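Local coordinates for putative secreted protein (Streptomyces sp. SirexAA-E, PDB 4PEY), which hydrolyses laminarin and laminarioligosaccharides as an exo-beta-1,3-glucanase of glycoside hydrolase family 55, releasing glucose and laminaribiose, at residues Gly188-Thr193 with Gly495-Phe500; Ile453-Ala458 with Ala478-Asp483. The protein carries 1 engineered substitution. All blocks are in the same frame, centred on the assembly; numbering follows the deposited sequence.

Contact 1: Gly188-Thr193 with Gly495-Phe500; sequences GVWNMT and GSYCYF. With BGC (beta-D-glucopyranose), chain B.
Asn191 and Gly495 bring the two backbones nearest, their CA atoms 7.3 Å apart, and since no hydrogen bond joins the segments directly, side chains and one water close the gap between strands 191-198 and 489-498. Trp190 and Tyr497 form a T-shaped pair: the six-membered ring of the tryptophan turns its CE3-CZ3 edge onto a face of the tyrosine, with the centroids 5.0 Å apart and the planes at 67°. CZ3 of Trp190 stands over the middle of that ring, while CE3 of Trp190 lies 3.7 Å from CZ of Tyr497. CG of Trp190 lies anti to its carbonyl carbon (chi1 -62°), which carries the indole across to the tyrosine. A water links the polar ends: it accepts from ND2 of Asn191 at 2.9 Å and donates to OH of Tyr497 at 2.8 Å; that hydroxyl also bonds to Gln174. Thr193 OG1 donates to OD1 of Asn191 (2.8 Å), helping to fix the amide's rotation. Further along, Tyr499 lays one ring face against C6 of the glucose, and O6 of the glucose lies 3.6 Å from CE1 of Tyr499. A serine here would probably leave C6 without its aromatic platform and Tyr461 without its edge-to-face mate. With the polar ends tied up by water and Gln174, this buried contact keeps an aromatic wall beside the sugar pocket, where Gln173, which touches Trp190, also binds substrate.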
loop_
_atom_site.group_PDB
_atom_site.type_symbol
_atom_site.label_atom_id
_atom_site.label_comp_id
_atom_site.label_asym_id
_atom_site.label_seq_id
_atom_site.Cartn_x
_atom_site.Cartn_y
_atom_site.Cartn_z
ATOM N N GLY A 188 2.957 7.699 19.648
ATOM C CA GLY A 188 2.035 6.753 19.042
ATOM C C GLY A 188 0.619 7.137 19.424
ATOM O O GLY A 188 0.389 7.629 20.524
ATOM N N VAL A 189 -0.328 6.921 18.518
ATOM C CA VAL A 189 -1.722 7.283 18.759
ATOM C C VAL A 189 -2.556 6.017 18.983
ATOM O O VAL A 189 -2.901 5.717 20.130
ATOM C CB VAL A 189 -2.271 8.142 17.602
ATOM C CG1 VAL A 189 -3.752 8.461 17.800
ATOM C CG2 VAL A 189 -1.455 9.432 17.516
ATOM N N TRP A 190 -2.845 5.257 17.922
ATOM C CA TRP A 190 -3.570 3.986 18.087
ATOM C C TRP A 190 -2.731 2.742 17.785
ATOM O O TRP A 190 -2.899 1.714 18.446
ATOM C CB TRP A 190 -4.819 3.933 17.198
ATOM C CG TRP A 190 -5.853 4.986 17.492
ATOM C CD1 TRP A 190 -5.967 5.753 18.617
ATOM C CD2 TRP A 190 -6.895 5.404 16.610
ATOM N NE1 TRP A 190 -7.031 6.617 18.492
ATOM C CE2 TRP A 190 -7.622 6.418 17.269
ATOM C CE3 TRP A 190 -7.299 5.001 15.334
ATOM C CZ2 TRP A 190 -8.713 7.055 16.685
ATOM C CZ3 TRP A 190 -8.384 5.626 14.756
ATOM C CH2 TRP A 190 -9.082 6.645 15.431
ATOM N N ASN A 191 -1.847 2.819 16.790
ATOM C CA ASN A 191 -1.128 1.622 16.351
ATOM C C ASN A 191 0.091 1.964 15.519
ATOM O O ASN A 191 -0.011 2.088 14.298
ATOM C CB ASN A 191 -2.059 0.704 15.544
ATOM C CG ASN A 191 -1.328 -0.482 14.909
ATOM O OD1 ASN A 191 -0.268 -0.899 15.374
ATOM N ND2 ASN A 191 -1.894 -1.011 13.824
ATOM N N MET A 192 1.228 2.140 16.146
ATOM C CA MET A 192 2.479 2.298 15.451
ATOM C C MET A 192 3.292 1.011 15.493
ATOM O O MET A 192 3.687 0.558 16.539
ATOM C CB MET A 192 3.296 3.458 16.044
ATOM C CG MET A 192 2.903 4.877 15.643
ATOM S SD MET A 192 1.122 5.307 15.656
ATOM C CE MET A 192 1.183 6.949 14.946
ATOM N N THR A 193 3.461 0.409 14.335
ATOM C CA THR A 193 4.127 -0.882 14.221
ATOM C C THR A 193 5.461 -0.746 13.468
ATOM O O THR A 193 5.576 0.018 12.493
ATOM C CB THR A 193 3.201 -1.917 13.519
ATOM O OG1 THR A 193 2.055 -2.160 14.343
ATOM C CG2 THR A 193 3.911 -3.246 13.256
ATOM N N GLY A 495 -5.631 -3.165 13.657
ATOM C CA GLY A 495 -6.776 -2.378 14.091
ATOM C C GLY A 495 -7.916 -2.335 13.095
ATOM O O GLY A 495 -7.689 -2.280 11.879
ATOM N N SER A 496 -9.142 -2.362 13.617
ATOM C CA SER A 496 -10.352 -2.199 12.813
ATOM C C SER A 496 -11.208 -1.087 13.409
ATOM O O SER A 496 -11.448 -1.089 14.614
ATOM C CB SER A 496 -11.148 -3.510 12.760
ATOM O OG SER A 496 -12.398 -3.337 12.102
ATOM N N TYR A 497 -11.660 -0.148 12.576
ATOM C CA TYR A 497 -12.425 1.014 13.055
ATOM C C TYR A 497 -13.824 1.012 12.443
ATOM O O TYR A 497 -13.996 0.585 11.301
ATOM C CB TYR A 497 -11.716 2.335 12.716
ATOM C CG TYR A 497 -10.210 2.279 12.837
ATOM C CD1 TYR A 497 -9.593 1.636 13.911
ATOM C CD2 TYR A 497 -9.398 2.865 11.873
ATOM C CE1 TYR A 497 -8.213 1.560 14.008
ATOM C CE2 TYR A 497 -8.022 2.788 11.958
ATOM C CZ TYR A 497 -7.433 2.148 13.034
ATOM O OH TYR A 497 -6.054 2.081 13.123
ATOM N N CYS A 498 -14.831 1.479 13.179
ATOM C CA CYS A 498 -16.163 1.583 12.586
ATOM C C CYS A 498 -16.680 3.019 12.589
ATOM O O CYS A 498 -16.324 3.844 13.430
ATOM C CB CYS A 498 -17.173 0.651 13.282
ATOM S SG CYS A 498 -17.733 1.126 14.938
ATOM N N TYR A 499 -17.519 3.302 11.606
ATOM C CA TYR A 499 -18.150 4.598 11.452
ATOM C C TYR A 499 -19.432 4.347 10.668
ATOM O O TYR A 499 -19.540 4.660 9.482
ATOM C CB TYR A 499 -17.211 5.585 10.752
ATOM C CG TYR A 499 -17.746 6.981 10.532
ATOM C CD1 TYR A 499 -17.997 7.838 11.604
ATOM C CD2 TYR A 499 -17.961 7.460 9.245
ATOM C CE1 TYR A 499 -18.468 9.134 11.393
ATOM C CE2 TYR A 499 -18.426 8.739 9.024
ATOM C CZ TYR A 499 -18.680 9.571 10.093
ATOM O OH TYR A 499 -19.138 10.840 9.843
ATOM N N PHE A 500 -20.397 3.741 11.351
ATOM C CA PHE A 500 -21.678 3.439 10.740
ATOM C C PHE A 500 -22.524 4.710 10.721
ATOM O O PHE A 500 -23.425 4.886 11.541
ATOM C CB PHE A 500 -22.380 2.299 11.497
ATOM C CG PHE A 500 -21.707 0.954 11.339
ATOM C CD1 PHE A 500 -21.865 0.217 10.174
ATOM C CD2 PHE A 500 -20.930 0.419 12.364
ATOM C CE1 PHE A 500 -21.245 -1.034 10.024
ATOM C CE2 PHE A 500 -20.316 -0.829 12.221
ATOM C CZ PHE A 500 -20.473 -1.552 11.050
HETATM C C2 BGC B . -10.959 8.569 9.979
HETATM C C3 BGC B . -11.709 8.563 8.653
HETATM C C4 BGC B . -13.208 8.565 8.910
HETATM C C5 BGC B . -13.564 9.730 9.817
HETATM C C6 BGC B . -15.062 9.749 10.090
HETATM C C1 BGC B . -11.465 9.662 10.912
HETATM O O2 BGC B . -9.592 8.803 9.719
HETATM O O3 BGC B . -11.288 7.348 7.997
HETATM O O4 BGC B . -13.889 8.640 7.672
HETATM O O5 BGC B . -12.872 9.586 11.046
HETATM O O6 BGC B . -15.378 10.876 10.882
HETATM O O HOH W 1 -4.270 -0.006 12.482
#

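Contact 2: Ile453-Ala458 with Ala478-Asp483; sequences IFYQNA and AAYKVD. Engineered in segment 453-458: Ala458 (natural residue Glu).
Tyr455 and Tyr480 supply the aromatic part of this contact. Tyr480 directs the CD2 edge of its ring at a face of Tyr455, CD2 standing over the centre of that face, with the centroids 5.3 Å apart and the planes at 60°. CB of Tyr480 adds to the same apolar patch, 3.9 Å from CE2 of Tyr455. Both side chains have CG trans to the backbone N (chi1 -178° in Tyr455 and -169° in Tyr480), a turn that swings each ring out from its own strand toward the other. Val443, on the strand next to 480-482, touches both tyrosines, and Met494 does the same from strand 489-498.

The two segments lie on different faces of one right-handed parallel beta-helix, of the pair that makes up the family 55 fold: strand 450-458 lies between 429-436 and 489-498 on one face, strand 480-482 between 443-445 and 512-513 on another, and the side chains described here fill the space enclosed by the coil.

Polar links are few. OH of Tyr455 donates to the backbone O of Ala479 at 2.7 Å, a bond weak in its geometry, which ties the far end of the ring to the chain ahead of strand 480-482. The hydroxyl of Tyr480 finds its partners outside the two segments, in His489 and Thr452.

Close van der Waals packing continues at Ala479, whose methyl lies against the amide of Asn457, with CB 3.2 Å from OD1 and 3.3 Å from CG. The amide is held at both ends, OD1 by Ser496 and ND2 by the backbone O of Val435. Next along the strand, the engineered Ala458 replaces the glutamate inferred to be the proton donor, and its CB points away from 478-483, on the side of Glu436 and His437.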
loop_
_atom_site.group_PDB
_atom_site.type_symbol
_atom_site.label_atom_id
_atom_site.label_comp_id
_atom_site.label_asym_id
_atom_site.label_seq_id
_atom_site.Cartn_x
_atom_site.Cartn_y
_atom_site.Cartn_z
ATOM N N ILE A 453 2.042 -8.379 9.477
ATOM C CA ILE A 453 2.674 -7.366 10.303
ATOM C C ILE A 453 2.107 -6.025 9.856
ATOM O O ILE A 453 2.367 -5.580 8.737
ATOM C CB ILE A 453 4.207 -7.390 10.183
ATOM C CG1 ILE A 453 4.753 -8.747 10.644
ATOM C CG2 ILE A 453 4.828 -6.266 11.023
ATOM C CD1 ILE A 453 6.211 -8.951 10.315
ATOM N N PHE A 454 1.308 -5.437 10.753
ATOM C CA PHE A 454 0.487 -4.232 10.569
ATOM C C PHE A 454 -0.773 -4.450 9.721
ATOM O O PHE A 454 -0.706 -4.799 8.539
ATOM C CB PHE A 454 1.265 -3.054 9.967
ATOM C CG PHE A 454 0.428 -1.800 9.867
ATOM C CD1 PHE A 454 0.399 -0.880 10.911
ATOM C CD2 PHE A 454 -0.359 -1.558 8.746
ATOM C CE1 PHE A 454 -0.389 0.265 10.829
ATOM C CE2 PHE A 454 -1.151 -0.430 8.664
ATOM C CZ PHE A 454 -1.162 0.490 9.699
ATOM N N TYR A 455 -1.922 -4.184 10.332
ATOM C CA TYR A 455 -3.193 -4.185 9.621
ATOM C C TYR A 455 -3.987 -2.949 9.994
ATOM O O TYR A 455 -4.091 -2.604 11.176
ATOM C CB TYR A 455 -4.009 -5.440 9.947
ATOM C CG TYR A 455 -5.334 -5.547 9.217
ATOM C CD1 TYR A 455 -5.386 -5.506 7.828
ATOM C CD2 TYR A 455 -6.535 -5.718 9.915
ATOM C CE1 TYR A 455 -6.587 -5.621 7.148
ATOM C CE2 TYR A 455 -7.754 -5.847 9.242
ATOM C CZ TYR A 455 -7.773 -5.799 7.857
ATOM O OH TYR A 455 -8.964 -5.922 7.169
ATOM N N GLN A 456 -4.537 -2.280 8.985
ATOM C CA GLN A 456 -5.476 -1.182 9.211
ATOM C C GLN A 456 -6.747 -1.435 8.424
ATOM O O GLN A 456 -6.703 -1.632 7.202
ATOM C CB GLN A 456 -4.880 0.173 8.809
ATOM C CG GLN A 456 -5.814 1.373 9.130
ATOM C CD GLN A 456 -6.773 1.729 8.000
ATOM O OE1 GLN A 456 -6.368 1.866 6.841
ATOM N NE2 GLN A 456 -8.058 1.875 8.338
ATOM N N ASN A 457 -7.875 -1.443 9.131
ATOM C CA ASN A 457 -9.178 -1.578 8.511
ATOM C C ASN A 457 -10.145 -0.523 9.015
ATOM O O ASN A 457 -10.044 -0.076 10.161
ATOM C CB ASN A 457 -9.766 -2.962 8.786
ATOM C CG ASN A 457 -11.264 -3.012 8.547
ATOM O OD1 ASN A 457 -12.067 -2.795 9.462
ATOM N ND2 ASN A 457 -11.651 -3.293 7.309
ATOM N N ALA A 458 -11.068 -0.113 8.151
ATOM C CA ALA A 458 -12.296 0.532 8.602
ATOM C C ALA A 458 -13.431 -0.225 7.952
ATOM O O ALA A 458 -13.332 -0.611 6.785
ATOM C CB ALA A 458 -12.337 2.013 8.237
ATOM N N ALA A 478 -16.242 -10.053 10.309
ATOM C CA ALA A 478 -14.920 -9.616 10.763
ATOM C C ALA A 478 -14.150 -8.841 9.680
ATOM O O ALA A 478 -14.250 -9.141 8.487
ATOM C CB ALA A 478 -14.092 -10.814 11.223
ATOM N N ALA A 479 -13.378 -7.849 10.107
ATOM C CA ALA A 479 -12.419 -7.190 9.222
ATOM C C ALA A 479 -11.286 -8.134 8.821
ATOM O O ALA A 479 -10.677 -7.971 7.768
ATOM C CB ALA A 479 -11.857 -5.965 9.892
ATOM N N TYR A 480 -11.001 -9.104 9.687
ATOM C CA TYR A 480 -9.902 -10.036 9.482
ATOM C C TYR A 480 -10.312 -11.377 10.067
ATOM O O TYR A 480 -10.421 -11.526 11.284
ATOM C CB TYR A 480 -8.633 -9.498 10.134
ATOM C CG TYR A 480 -7.324 -10.196 9.815
ATOM C CD1 TYR A 480 -6.958 -11.371 10.472
ATOM C CD2 TYR A 480 -6.412 -9.631 8.924
ATOM C CE1 TYR A 480 -5.734 -11.989 10.214
ATOM C CE2 TYR A 480 -5.196 -10.235 8.652
ATOM C CZ TYR A 480 -4.850 -11.407 9.313
ATOM O OH TYR A 480 -3.631 -11.999 9.059
ATOM N N LYS A 481 -10.561 -12.335 9.180
ATOM C CA LYS A 481 -11.035 -13.656 9.552
ATOM C C LYS A 481 -10.026 -14.728 9.183
ATOM O O LYS A 481 -9.633 -14.842 8.023
ATOM C CB LYS A 481 -12.364 -13.973 8.864
ATOM C CG LYS A 481 -12.833 -15.406 9.117
ATOM C CD LYS A 481 -14.005 -15.792 8.254
ATOM C CE LYS A 481 -14.431 -17.238 8.512
ATOM N NZ LYS A 481 -15.038 -17.448 9.862
ATOM N N VAL A 482 -9.616 -15.510 10.177
ATOM C CA VAL A 482 -8.840 -16.720 9.950
ATOM C C VAL A 482 -9.808 -17.890 10.018
ATOM O O VAL A 482 -10.497 -18.064 11.029
ATOM C CB VAL A 482 -7.718 -16.876 10.995
ATOM C CG1 VAL A 482 -6.904 -18.144 10.749
ATOM C CG2 VAL A 482 -6.815 -15.638 10.979
ATOM N N ASP A 483 -9.881 -18.677 8.947
ATOM C CA ASP A 483 -10.813 -19.805 8.907
ATOM C C ASP A 483 -10.602 -20.765 10.077
ATOM O O ASP A 483 -9.469 -20.962 10.532
ATOM C CB ASP A 483 -10.680 -20.571 7.591
ATOM C CG ASP A 483 -11.285 -19.830 6.419
ATOM O OD1 ASP A 483 -11.874 -18.743 6.628
ATOM O OD2 ASP A 483 -11.179 -20.354 5.290
#

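In the fold
Both contacts are buried and meet on neighbouring strands, 450-458 and 489-498, with their centres 11 Å apart. The backbone N of Asn457 lies 2.9 Å from O of Gly495, a probable hydrogen bond. Contact 2 joins two faces of a single coil across its interior, 20 residues apart in the chain, whereas contact 1 spans 302 residues and brings strand 191-198, from the first of the two beta-helical parts, against strand 489-498 of the second, beside the sugar. The chemistry follows: each has an edge-to-face aromatic pair, but contact 1 adds a bridging water and a glucose, while contact 2 relies on a direct, weak hydroxyl-to-carbonyl bond and a tightly packed methyl.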